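Protein virC2 (Agrobacterium tumefaciens, PDB 2RH3) probably binds DNA through its C-terminal ribbon-helix-helix domain, the part present here, and enhances T-DNA transfer and virulence in crown gall disease. Local coordinates at residues L5-P10 with K29-I34; N44-G49 with E83-H88; A53-Y58 with F112-K117; N87-L92 with H102-A107. All coordinates share one frame; numbering follows the deposited sequence. Where two conformers were deposited one is given.

Interaction 1 (L5-P10 with K29-I34)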
loop_
_atom_site.group_PDB
_atom_site.type_symbol
_atom_site.label_atom_id
_atom_site.label_comp_id
_atom_site.label_asym_id
_atom_site.label_seq_id
_atom_site.Cartn_x
_atom_site.Cartn_y
_atom_site.Cartn_z
ATOM N N LEU A 5 -6.613 4.217 5.716
ATOM C CA LEU A 5 -5.559 3.322 5.244
ATOM C C LEU A 5 -4.366 3.332 6.192
ATOM O O LEU A 5 -4.131 4.308 6.897
ATOM C CB LEU A 5 -5.080 3.797 3.868
ATOM C CG LEU A 5 -6.164 4.017 2.811
ATOM C CD1 LEU A 5 -5.761 5.146 1.872
ATOM C CD2 LEU A 5 -6.439 2.727 2.047
ATOM N N SER A 6 -3.603 2.247 6.192
ATOM C CA SER A 6 -2.409 2.156 7.020
ATOM C C SER A 6 -1.421 1.189 6.403
ATOM O O SER A 6 -1.810 0.226 5.747
ATOM C CB SER A 6 -2.752 1.734 8.454
ATOM O OG SER A 6 -3.346 0.452 8.487
ATOM N N ALA A 7 -0.133 1.466 6.593
ATOM C CA ALA A 7 0.914 0.603 6.061
ATOM C C ALA A 7 2.210 0.781 6.825
ATOM O O ALA A 7 2.430 1.815 7.449
ATOM C CB ALA A 7 1.146 0.894 4.586
ATOM N N ARG A 8 3.061 -0.237 6.765
ATOM C CA ARG A 8 4.391 -0.180 7.381
ATOM C C ARG A 8 5.446 0.094 6.318
ATOM O O ARG A 8 5.369 -0.428 5.220
ATOM C CB ARG A 8 4.733 -1.523 8.015
ATOM C CG ARG A 8 3.930 -1.900 9.232
ATOM C CD ARG A 8 4.478 -3.189 9.804
ATOM N NE ARG A 8 3.821 -3.543 11.059
ATOM C CZ ARG A 8 4.193 -3.097 12.254
ATOM N NH1 ARG A 8 5.222 -2.266 12.379
ATOM N NH2 ARG A 8 3.525 -3.481 13.331
ATOM N N PRO A 9 6.472 0.887 6.652
ATOM C CA PRO A 9 7.554 1.031 5.681
ATOM C C PRO A 9 8.223 -0.309 5.334
ATOM O O PRO A 9 8.300 -1.211 6.194
ATOM C CB PRO A 9 8.536 1.965 6.396
ATOM C CG PRO A 9 7.674 2.740 7.370
ATOM C CD PRO A 9 6.690 1.714 7.855
ATOM N N PRO A 10 8.704 -0.447 4.086
ATOM C CA PRO A 10 9.360 -1.673 3.669
ATOM C C PRO A 10 10.751 -1.803 4.293
ATOM O O PRO A 10 11.344 -0.800 4.751
ATOM C CB PRO A 10 9.477 -1.501 2.151
ATOM C CG PRO A 10 9.573 -0.027 1.955
ATOM C CD PRO A 10 8.670 0.557 3.001
ATOM N N LYS A 29 6.528 10.569 5.892
ATOM C CA LYS A 29 6.361 11.415 4.703
ATOM C C LYS A 29 6.681 10.632 3.429
ATOM O O LYS A 29 5.948 10.695 2.431
ATOM C CB LYS A 29 7.255 12.653 4.783
ATOM C CG LYS A 29 7.403 13.392 3.452
ATOM C CD LYS A 29 7.555 14.878 3.628
ATOM C CE LYS A 29 7.170 15.585 2.335
ATOM N NZ LYS A 29 7.515 17.025 2.357
ATOM N N SER A 30 7.791 9.900 3.471
ATOM C CA SER A 30 8.238 9.141 2.306
ATOM C C SER A 30 7.186 8.114 1.895
ATOM O O SER A 30 6.865 7.984 0.705
ATOM C CB SER A 30 9.585 8.471 2.596
ATOM O OG SER A 30 10.593 9.454 2.846
ATOM N N LEU A 31 6.655 7.366 2.869
ATOM C CA LEU A 31 5.663 6.336 2.546
ATOM C C LEU A 31 4.363 6.955 2.033
ATOM O O LEU A 31 3.729 6.405 1.132
ATOM C CB LEU A 31 5.417 5.387 3.723
ATOM C CG LEU A 31 4.815 4.027 3.317
ATOM C CD1 LEU A 31 5.735 3.276 2.347
ATOM C CD2 LEU A 31 4.493 3.177 4.525
ATOM N N GLN A 32 3.992 8.101 2.595
ATOM C CA GLN A 32 2.778 8.803 2.183
ATOM C C GLN A 32 2.882 9.280 0.735
ATOM O O GLN A 32 1.903 9.191 -0.018
ATOM C CB GLN A 32 2.490 9.969 3.129
ATOM C CG GLN A 32 1.749 9.552 4.389
ATOM C CD GLN A 32 1.885 10.552 5.531
ATOM O OE1 GLN A 32 2.536 11.592 5.401
ATOM N NE2 GLN A 32 1.270 10.232 6.664
ATOM N N MET A 33 4.068 9.768 0.355
ATOM C CA MET A 33 4.357 10.190 -1.032
ATOM C C MET A 33 4.159 9.018 -1.992
ATOM O O MET A 33 3.485 9.150 -3.025
ATOM C CB MET A 33 5.780 10.749 -1.159
ATOM C CG MET A 33 5.943 12.114 -0.484
ATOM S SD MET A 33 7.665 12.589 -0.373
ATOM C CE MET A 33 8.032 12.856 -2.114
ATOM N N ILE A 34 4.747 7.879 -1.636
ATOM C CA ILE A 34 4.620 6.680 -2.455
ATOM C C ILE A 34 3.173 6.198 -2.521
ATOM O O ILE A 34 2.680 5.901 -3.606
ATOM C CB ILE A 34 5.536 5.538 -1.982
ATOM C CG1 ILE A 34 7.010 5.959 -2.115
ATOM C CG2 ILE A 34 5.276 4.294 -2.846
ATOM C CD1 ILE A 34 8.003 4.984 -1.460
#
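Leu31, on helix 27-47 of this ribbon-helix-helix fold, reaches across to the end of strand 2-7 and the two prolines that follow it. Its CB is directed at the strand side, and CG lies opposite the backbone N (chi1 -159°), which carries the branched end outward from the helix to where the chain leaves the ribbon. There the two methyls divide the work. Leu31 CD1 takes the proline side, lying 4.1 Å from Pro10 CD, and the two side chains run past each other in opposite directions. Leu31 CD2 settles against the backbone instead: it is 3.7 Å from Arg8 C and 4.1 Å from the methyl CB of Ala7. A leucine suits this place because one branch can fill the space beside a ring while the other presses on a peptide group, and it asks for no polar partner. Ala7 is small enough to let the helix side chain come close to the strand, whereas the prolines offer compact apolar rings and hold the chain extended. Tyr18 of helix 16-21 packs against both proline rings, and Val71 of the partner strand touches Leu31 as well, closing a buried apolar cluster. No hydrogen bond joins the two segments. The carbonyl oxygen of Ala7 is 3.8 Å from Leu31 CD2, and Pro9 CD stands 4.2 Å from that same methyl.

Interaction 2 (N44-G49 with E83-H88)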
loop_
_atom_site.group_PDB
_atom_site.type_symbol
_atom_site.label_atom_id
_atom_site.label_comp_id
_atom_site.label_asym_id
_atom_site.label_seq_id
_atom_site.Cartn_x
_atom_site.Cartn_y
_atom_site.Cartn_z
ATOM N N ASN A 44 -7.116 2.188 -10.744
ATOM C CA ASN A 44 -7.346 1.784 -12.127
ATOM C C ASN A 44 -7.354 0.268 -12.296
ATOM O O ASN A 44 -7.980 -0.256 -13.222
ATOM C CB ASN A 44 -6.331 2.445 -13.068
ATOM C CG ASN A 44 -6.435 3.967 -13.074
ATOM O OD1 ASN A 44 -7.511 4.537 -12.874
ATOM N ND2 ASN A 44 -5.311 4.629 -13.309
ATOM N N MET A 45 -6.678 -0.427 -11.381
ATOM C CA MET A 45 -6.660 -1.896 -11.341
ATOM C C MET A 45 -7.892 -2.481 -10.648
ATOM O O MET A 45 -8.270 -3.626 -10.904
ATOM C CB MET A 45 -5.399 -2.398 -10.634
ATOM C CG MET A 45 -4.117 -2.044 -11.363
ATOM S SD MET A 45 -2.645 -2.250 -10.361
ATOM C CE MET A 45 -2.726 -3.982 -9.951
ATOM N N LEU A 46 -8.495 -1.701 -9.754
ATOM C CA LEU A 46 -9.736 -2.101 -9.109
ATOM C C LEU A 46 -10.839 -2.113 -10.149
ATOM O O LEU A 46 -11.645 -3.045 -10.210
ATOM C CB LEU A 46 -10.087 -1.151 -7.964
ATOM C CG LEU A 46 -9.168 -1.239 -6.740
ATOM C CD1 LEU A 46 -9.422 -0.091 -5.773
ATOM C CD2 LEU A 46 -9.315 -2.580 -6.029
ATOM N N ALA A 47 -10.830 -1.081 -10.993
ATOM C CA ALA A 47 -11.870 -0.874 -11.995
ATOM C C ALA A 47 -12.050 -2.054 -12.949
ATOM O O ALA A 47 -13.170 -2.326 -13.392
ATOM C CB ALA A 47 -11.596 0.406 -12.771
ATOM N N ASP A 48 -10.958 -2.758 -13.252
ATOM C CA ASP A 48 -11.005 -3.872 -14.206
ATOM C C ASP A 48 -10.726 -5.261 -13.617
ATOM O O ASP A 48 -10.614 -6.241 -14.360
ATOM C CB ASP A 48 -10.057 -3.594 -15.383
ATOM C CG ASP A 48 -8.583 -3.629 -14.985
ATOM O OD1 ASP A 48 -8.268 -3.930 -13.816
ATOM O OD2 ASP A 48 -7.729 -3.355 -15.857
ATOM N N GLY A 49 -10.604 -5.342 -12.295
ATOM C CA GLY A 49 -10.365 -6.616 -11.610
ATOM C C GLY A 49 -8.943 -7.164 -11.639
ATOM O O GLY A 49 -8.652 -8.195 -11.012
ATOM N N GLU A 83 -16.298 -1.339 -3.337
ATOM C CA GLU A 83 -17.067 -2.576 -3.360
ATOM C C GLU A 83 -16.238 -3.713 -3.959
ATOM O O GLU A 83 -16.164 -4.797 -3.378
ATOM C CB GLU A 83 -18.395 -2.406 -4.112
ATOM C CG GLU A 83 -19.210 -3.697 -4.210
ATOM C CD GLU A 83 -20.713 -3.471 -4.218
ATOM O OE1 GLU A 83 -21.174 -2.420 -4.716
ATOM O OE2 GLU A 83 -21.440 -4.361 -3.725
ATOM N N ALA A 84 -15.606 -3.455 -5.105
ATOM C CA ALA A 84 -14.737 -4.437 -5.746
ATOM C C ALA A 84 -13.573 -4.853 -4.830
ATOM O O ALA A 84 -13.286 -6.043 -4.690
ATOM C CB ALA A 84 -14.225 -3.904 -7.085
ATOM N N ALA A 85 -12.928 -3.868 -4.202
ATOM C CA ALA A 85 -11.860 -4.115 -3.220
ATOM C C ALA A 85 -12.331 -4.979 -2.043
ATOM O O ALA A 85 -11.695 -5.977 -1.712
ATOM C CB ALA A 85 -11.291 -2.791 -2.703
ATOM N N ARG A 86 -13.441 -4.585 -1.419
ATOM C CA ARG A 86 -14.015 -5.323 -0.285
ATOM C C ARG A 86 -14.393 -6.760 -0.624
ATOM O O ARG A 86 -14.182 -7.668 0.178
ATOM C CB ARG A 86 -15.223 -4.584 0.302
ATOM C CG ARG A 86 -14.838 -3.604 1.394
ATOM C CD ARG A 86 -16.002 -3.288 2.305
ATOM N NE ARG A 86 -15.550 -3.080 3.686
ATOM C CZ ARG A 86 -15.118 -1.925 4.185
ATOM N NH1 ARG A 86 -15.062 -0.835 3.427
ATOM N NH2 ARG A 86 -14.738 -1.860 5.454
ATOM N N ASN A 87 -14.949 -6.971 -1.814
ATOM C CA ASN A 87 -15.306 -8.318 -2.259
ATOM C C ASN A 87 -14.105 -9.262 -2.230
ATOM O O ASN A 87 -14.249 -10.459 -1.981
ATOM C CB ASN A 87 -15.878 -8.284 -3.678
ATOM C CG ASN A 87 -17.288 -7.727 -3.744
ATOM O OD1 ASN A 87 -17.756 -7.355 -4.825
ATOM N ND2 ASN A 87 -17.982 -7.693 -2.612
ATOM N N HIS A 88 -12.923 -8.703 -2.482
ATOM C CA HIS A 88 -11.697 -9.474 -2.577
ATOM C C HIS A 88 -10.918 -9.557 -1.273
ATOM O O HIS A 88 -10.509 -10.643 -0.865
ATOM C CB HIS A 88 -10.805 -8.890 -3.677
ATOM C CG HIS A 88 -9.478 -9.565 -3.795
ATOM N ND1 HIS A 88 -9.337 -10.847 -4.279
ATOM C CD2 HIS A 88 -8.229 -9.129 -3.509
ATOM C CE1 HIS A 88 -8.057 -11.174 -4.282
ATOM N NE2 HIS A 88 -7.364 -10.151 -3.814
#
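In this ribbon-helix-helix domain the end of helix 27-47 meets the middle of helix 79-89 through Leu46, Ala84 and Ala85, a small helix-to-helix contact of one leucine against two alanines. The closest pair of alpha carbons is Leu46 and Ala84, 6.5 Å apart, a short spacing made possible by the small side chains on the second helix. Leu46 sends its CG away from its own carbonyl carbon, beside the backbone N (chi1 -70°), and this aims the isobutyl group at Ala85. One branch does the touching: Leu46 CD2 approaches Ala85 CB to 3.9 Å. The same methyl also lies 4.1 Å from Ala85 CA, so it rests on the backbone of the facing helix as well as on its methyl. Alanine suits both places because its single methyl adds little bulk between the helices. Leu46 is buried among further apolar groups, with Leu81 on helix 79-89 and Phe51 in the loop after helix 27-47, while Phe100 of helix 97-118 packs on Ala85. Just past the contact the chain turns, and Gly49, whose phi is positive, donates its N to Leu46 O at 3.3 Å. No hydrogen bond spans the two helices. Leu46 O, which accepts from Gly49 N, also lies 4.1 Å from Ala84 CB.

Interaction 3 (A53-Y58 with F112-K117)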
loop_
_atom_site.group_PDB
_atom_site.type_symbol
_atom_site.label_atom_id
_atom_site.label_comp_id
_atom_site.label_asym_id
_atom_site.label_seq_id
_atom_site.Cartn_x
_atom_site.Cartn_y
_atom_site.Cartn_z
ATOM N N ALA A 53 -4.701 -10.151 -9.199
ATOM C CA ALA A 53 -3.470 -10.843 -9.610
ATOM C C ALA A 53 -2.196 -10.184 -9.077
ATOM O O ALA A 53 -1.077 -10.615 -9.377
ATOM C CB ALA A 53 -3.416 -10.957 -11.126
ATOM N N ALA A 54 -2.366 -9.129 -8.294
ATOM C CA ALA A 54 -1.239 -8.373 -7.804
ATOM C C ALA A 54 -0.766 -8.880 -6.429
ATOM O O ALA A 54 -1.556 -9.454 -5.669
ATOM C CB ALA A 54 -1.599 -6.901 -7.762
ATOM N N PRO A 55 0.534 -8.694 -6.116
ATOM C CA PRO A 55 1.106 -9.076 -4.814
ATOM C C PRO A 55 0.340 -8.470 -3.638
ATOM O O PRO A 55 -0.195 -7.369 -3.756
ATOM C CB PRO A 55 2.517 -8.482 -4.859
ATOM C CG PRO A 55 2.837 -8.328 -6.286
ATOM C CD PRO A 55 1.546 -8.094 -7.010
ATOM N N LYS A 56 0.300 -9.178 -2.515
ATOM C CA LYS A 56 -0.520 -8.772 -1.370
ATOM C C LYS A 56 0.282 -8.018 -0.303
ATOM O O LYS A 56 -0.251 -7.144 0.383
ATOM C CB LYS A 56 -1.213 -9.997 -0.745
ATOM C CG LYS A 56 -2.277 -10.632 -1.631
ATOM C CD LYS A 56 -3.644 -10.010 -1.392
ATOM C CE LYS A 56 -4.614 -10.382 -2.492
ATOM N NZ LYS A 56 -4.391 -9.566 -3.717
ATOM N N SER A 57 1.560 -8.359 -0.181
ATOM C CA SER A 57 2.430 -7.763 0.836
ATOM C C SER A 57 3.893 -7.724 0.399
ATOM O O SER A 57 4.245 -8.158 -0.699
ATOM C CB SER A 57 2.299 -8.526 2.161
ATOM O OG SER A 57 2.591 -9.899 1.966
ATOM N N TYR A 58 4.741 -7.216 1.292
ATOM C CA TYR A 58 6.157 -7.001 1.012
ATOM C C TYR A 58 6.961 -7.154 2.301
ATOM O O TYR A 58 6.388 -7.058 3.398
ATOM C CB TYR A 58 6.388 -5.598 0.426
ATOM C CG TYR A 58 5.714 -4.498 1.219
ATOM C CD1 TYR A 58 6.377 -3.873 2.292
ATOM C CD2 TYR A 58 4.410 -4.098 0.918
ATOM C CE1 TYR A 58 5.758 -2.887 3.034
ATOM C CE2 TYR A 58 3.767 -3.122 1.665
ATOM C CZ TYR A 58 4.463 -2.494 2.709
ATOM O OH TYR A 58 3.841 -1.511 3.443
ATOM N N PHE A 112 3.270 -1.451 -6.258
ATOM C CA PHE A 112 4.201 -0.385 -6.624
ATOM C C PHE A 112 5.639 -0.916 -6.532
ATOM O O PHE A 112 6.452 -0.724 -7.445
ATOM C CB PHE A 112 4.009 0.806 -5.660
ATOM C CG PHE A 112 4.879 1.980 -5.980
ATOM C CD1 PHE A 112 4.384 3.040 -6.739
ATOM C CD2 PHE A 112 6.192 2.034 -5.520
ATOM C CE1 PHE A 112 5.205 4.140 -7.050
ATOM C CE2 PHE A 112 7.011 3.114 -5.833
ATOM C CZ PHE A 112 6.513 4.170 -6.586
ATOM N N PHE A 113 5.950 -1.598 -5.425
ATOM C CA PHE A 113 7.289 -2.133 -5.210
ATOM C C PHE A 113 7.642 -3.239 -6.219
ATOM O O PHE A 113 8.772 -3.297 -6.681
ATOM C CB PHE A 113 7.484 -2.644 -3.786
ATOM C CG PHE A 113 7.259 -1.607 -2.703
ATOM C CD1 PHE A 113 7.624 -0.252 -2.881
ATOM C CD2 PHE A 113 6.719 -2.001 -1.479
ATOM C CE1 PHE A 113 7.410 0.689 -1.858
ATOM C CE2 PHE A 113 6.522 -1.074 -0.453
ATOM C CZ PHE A 113 6.861 0.274 -0.649
ATOM N N ALA A 114 6.677 -4.101 -6.553
ATOM C CA ALA A 114 6.923 -5.160 -7.545
ATOM C C ALA A 114 7.175 -4.560 -8.930
ATOM O O ALA A 114 8.002 -5.066 -9.703
ATOM C CB ALA A 114 5.759 -6.157 -7.586
ATOM N N ARG A 115 6.473 -3.465 -9.226
ATOM C CA ARG A 115 6.618 -2.774 -10.511
ATOM C C ARG A 115 8.015 -2.164 -10.589
ATOM O O ARG A 115 8.683 -2.258 -11.617
ATOM C CB ARG A 115 5.537 -1.702 -10.678
ATOM C CG ARG A 115 5.459 -1.115 -12.109
ATOM C CD ARG A 115 4.323 -0.077 -12.245
ATOM N NE ARG A 115 3.005 -0.575 -11.827
ATOM C CZ ARG A 115 2.184 -1.317 -12.580
ATOM N NH1 ARG A 115 2.521 -1.676 -13.817
ATOM N NH2 ARG A 115 1.014 -1.703 -12.090
ATOM N N GLU A 116 8.455 -1.564 -9.483
ATOM C CA GLU A 116 9.828 -1.054 -9.375
ATOM C C GLU A 116 10.851 -2.135 -9.712
ATOM O O GLU A 116 11.728 -1.938 -10.539
ATOM C CB GLU A 116 10.112 -0.599 -7.953
ATOM C CG GLU A 116 9.889 0.838 -7.654
ATOM C CD GLU A 116 10.501 1.207 -6.304
ATOM O OE1 GLU A 116 9.812 1.025 -5.287
ATOM O OE2 GLU A 116 11.668 1.673 -6.275
ATOM N N LYS A 117 10.729 -3.278 -9.050
ATOM C CA LYS A 117 11.659 -4.392 -9.220
ATOM C C LYS A 117 11.673 -4.877 -10.673
ATOM O O LYS A 117 12.739 -5.056 -11.260
ATOM C CB LYS A 117 11.285 -5.523 -8.264
ATOM C CG LYS A 117 12.343 -6.599 -8.105
ATOM C CD LYS A 117 11.905 -7.637 -7.082
ATOM C CE LYS A 117 12.972 -8.703 -6.838
ATOM N NZ LYS A 117 12.961 -9.788 -7.859
#
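Tyr58 and Phe113 meet almost perpendicularly, the tyrosine presenting a face and the phenylalanine an edge. Their planes stand at 89° and the ring centroids are 5.0 Å apart. Phe113 CE2 sits 3.7 Å above the Tyr58 plane, over the centre of the ring, and the neighbouring edge atom Phe113 CD2 comes within 3.8 Å of Tyr58 CG. Relative to the Phe113 ring, Tyr58 CG lies in plane at the edge. An aromatic C-H edge carries a slight positive charge and a ring face a slight negative one, so this crossing is favourable as well as close-packed. Torsions put both rings in place: Tyr58 keeps CG between its backbone N and carbonyl carbon (chi1 49°), a crowded position that turns the ring toward the helix, while Phe113 holds CG beside its own N (chi1 -58°) and leans out to meet it. The far end of the tyrosine is polar and is satisfied, its OH hydrogen-bonded to Arg8 O, which ties the loop to the segment after strand 2-7. Phenylalanine, without a hydroxyl, fits the apolar side, where Pro10 and Val14 also touch it. Three residues earlier in the loop, at the edge of the contact, Pro55 CG rests on Ala114 CB at 3.9 Å, a rigid ring against a small methyl. Together these pairs lay the irregular loop between helix 27-47 and strand 71-76 along helix 97-118 of the ribbon-helix-helix domain, the aromatic pair being a classic T-shaped (edge-to-face) stack.

Interaction 4 (N87-L92 with H102-A107)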
loop_
_atom_site.group_PDB
_atom_site.type_symbol
_atom_site.label_atom_id
_atom_site.label_comp_id
_atom_site.label_asym_id
_atom_site.label_seq_id
_atom_site.Cartn_x
_atom_site.Cartn_y
_atom_site.Cartn_z
ATOM N N ASN A 87 -14.949 -6.971 -1.814
ATOM C CA ASN A 87 -15.306 -8.318 -2.259
ATOM C C ASN A 87 -14.105 -9.262 -2.230
ATOM O O ASN A 87 -14.249 -10.459 -1.981
ATOM C CB ASN A 87 -15.878 -8.284 -3.678
ATOM C CG ASN A 87 -17.288 -7.727 -3.744
ATOM O OD1 ASN A 87 -17.756 -7.355 -4.825
ATOM N ND2 ASN A 87 -17.982 -7.693 -2.612
ATOM N N HIS A 88 -12.923 -8.703 -2.482
ATOM C CA HIS A 88 -11.697 -9.474 -2.577
ATOM C C HIS A 88 -10.918 -9.557 -1.273
ATOM O O HIS A 88 -10.509 -10.643 -0.865
ATOM C CB HIS A 88 -10.805 -8.890 -3.677
ATOM C CG HIS A 88 -9.478 -9.565 -3.795
ATOM N ND1 HIS A 88 -9.337 -10.847 -4.279
ATOM C CD2 HIS A 88 -8.229 -9.129 -3.509
ATOM C CE1 HIS A 88 -8.057 -11.174 -4.282
ATOM N NE2 HIS A 88 -7.364 -10.151 -3.814
ATOM N N PHE A 89 -10.720 -8.413 -0.627
ATOM C CA PHE A 89 -9.937 -8.333 0.606
ATOM C C PHE A 89 -10.738 -8.685 1.853
ATOM O O PHE A 89 -10.153 -8.983 2.889
ATOM C CB PHE A 89 -9.307 -6.950 0.763
ATOM C CG PHE A 89 -8.232 -6.659 -0.260
ATOM C CD1 PHE A 89 -7.032 -7.367 -0.250
ATOM C CD2 PHE A 89 -8.434 -5.696 -1.236
ATOM C CE1 PHE A 89 -6.042 -7.102 -1.207
ATOM C CE2 PHE A 89 -7.458 -5.423 -2.191
ATOM C CZ PHE A 89 -6.270 -6.130 -2.182
ATOM N N ASP A 90 -12.064 -8.662 1.721
ATOM C CA ASP A 90 -13.000 -8.930 2.826
ATOM C C ASP A 90 -14.128 -9.843 2.323
ATOM O O ASP A 90 -15.311 -9.494 2.420
ATOM C CB ASP A 90 -13.549 -7.596 3.354
ATOM C CG ASP A 90 -14.368 -7.747 4.627
ATOM O OD1 ASP A 90 -14.240 -8.783 5.319
ATOM O OD2 ASP A 90 -15.142 -6.816 4.944
ATOM N N PRO A 91 -13.767 -11.028 1.784
ATOM C CA PRO A 91 -14.715 -11.859 1.047
ATOM C C PRO A 91 -15.921 -12.349 1.870
ATOM O O PRO A 91 -16.954 -12.717 1.298
ATOM C CB PRO A 91 -13.860 -13.054 0.604
ATOM C CG PRO A 91 -12.722 -13.083 1.537
ATOM C CD PRO A 91 -12.432 -11.658 1.850
ATOM N N LEU A 92 -15.775 -12.340 3.193
ATOM C CA LEU A 92 -16.829 -12.796 4.108
ATOM C C LEU A 92 -17.558 -11.623 4.774
ATOM O O LEU A 92 -18.562 -11.823 5.473
ATOM C CB LEU A 92 -16.216 -13.707 5.172
ATOM C CG LEU A 92 -15.604 -15.047 4.735
ATOM C CD1 LEU A 92 -14.925 -15.703 5.922
ATOM C CD2 LEU A 92 -16.642 -15.977 4.142
ATOM N N HIS A 102 -5.771 -1.445 5.966
ATOM C CA HIS A 102 -4.410 -1.959 6.023
ATOM C C HIS A 102 -4.142 -2.888 4.845
ATOM O O HIS A 102 -3.100 -2.777 4.199
ATOM C CB HIS A 102 -4.151 -2.689 7.336
ATOM C CG HIS A 102 -2.764 -3.244 7.452
ATOM N ND1 HIS A 102 -1.653 -2.450 7.634
ATOM C CD2 HIS A 102 -2.313 -4.523 7.432
ATOM C CE1 HIS A 102 -0.575 -3.212 7.706
ATOM N NE2 HIS A 102 -0.947 -4.473 7.578
ATOM N N LYS A 103 -5.098 -3.778 4.553
ATOM C CA LYS A 103 -4.971 -4.722 3.437
ATOM C C LYS A 103 -4.877 -3.991 2.108
ATOM O O LYS A 103 -4.042 -4.331 1.255
ATOM C CB LYS A 103 -6.160 -5.703 3.413
ATOM C CG LYS A 103 -6.091 -6.728 4.520
ATOM C CD LYS A 103 -7.149 -7.812 4.317
ATOM C CE LYS A 103 -7.308 -8.683 5.550
ATOM N NZ LYS A 103 -6.072 -9.454 5.881
ATOM N N LEU A 104 -5.730 -2.979 1.949
ATOM C CA LEU A 104 -5.797 -2.212 0.705
ATOM C C LEU A 104 -4.500 -1.431 0.481
ATOM O O LEU A 104 -3.896 -1.530 -0.595
ATOM C CB LEU A 104 -7.005 -1.267 0.713
ATOM C CG LEU A 104 -7.221 -0.425 -0.559
ATOM C CD1 LEU A 104 -7.353 -1.312 -1.792
ATOM C CD2 LEU A 104 -8.411 0.503 -0.436
ATOM N N ALA A 105 -4.065 -0.686 1.493
ATOM C CA ALA A 105 -2.814 0.093 1.368
ATOM C C ALA A 105 -1.616 -0.809 1.129
ATOM O O ALA A 105 -0.770 -0.524 0.269
ATOM C CB ALA A 105 -2.589 0.957 2.596
ATOM N N THR A 106 -1.548 -1.906 1.880
ATOM C CA THR A 106 -0.429 -2.827 1.776
ATOM C C THR A 106 -0.338 -3.451 0.376
ATOM O O THR A 106 0.752 -3.541 -0.193
ATOM C CB THR A 106 -0.464 -3.880 2.910
ATOM O OG1 THR A 106 -0.317 -3.202 4.171
ATOM C CG2 THR A 106 0.657 -4.900 2.740
ATOM N N ALA A 107 -1.480 -3.851 -0.181
ATOM C CA ALA A 107 -1.525 -4.386 -1.543
ATOM C C ALA A 107 -1.111 -3.346 -2.584
ATOM O O ALA A 107 -0.381 -3.664 -3.511
ATOM C CB ALA A 107 -2.927 -4.924 -1.871
#
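Phe89, near the end of helix 79-89, supplies the apolar part of this contact by putting its ring among three side chains of helix 97-118. Ala107 makes the nearest approach to the ring itself, its CB 3.6 Å from Phe89 CZ. Leu104 brings CD1 obliquely to the ring, 4.1 Å from Phe89 CE2, on the same side of its plane as Ala107 CB, and crosses Phe89 at about a right angle. Lys103 contributes its aliphatic stem: CB lies 4.1 Å from Phe89 CD1, while CD packs 3.5 Å from Phe89 O before the chain bends at chi4 and leads the ammonium away. A lysine suits this border because its methylenes can pack while its charge departs. The Phe89 face turned from Lys103 O carries His88 CD2 over its centre, 3.7 Å above the plane. The hydrogen bonding is internal to helix 97-118: Thr106 OG1 donates to His102 O at 2.8 Å, tilted 32° from the carbonyl plane, and Thr106 N reaches that oxygen from the opposite face. In the ribbon-helix-helix domain Leu104 and Ala107 continue inward to Phe42 of helix 27-47, Leu104 also touches Leu5 of strand 2-7, and Lys56 from the loop before strand 71-76 packs on Phe89.

In the fold
Interactions 1, 2 and 4 are buried, whereas interaction 3 is only partly so. Interactions 1 and 2 share helix 27-47 but lie on opposite sides of the chain's centre, about 21 Å between centres; interactions 2 and 4 share helix 79-89, and interactions 3 and 4 share helix 97-118. Chemistry follows place: methyl groups pack on strand end and prolines in interaction 1, helix meets helix through alanines in interaction 2, an aromatic pair holds a loop in interaction 3, and a ring with a lysine stem joins consecutive helices in interaction 4. Pro10 against Phe113 links interactions 1 and 3, and Leu5 against Leu104 links interactions 1 and 4.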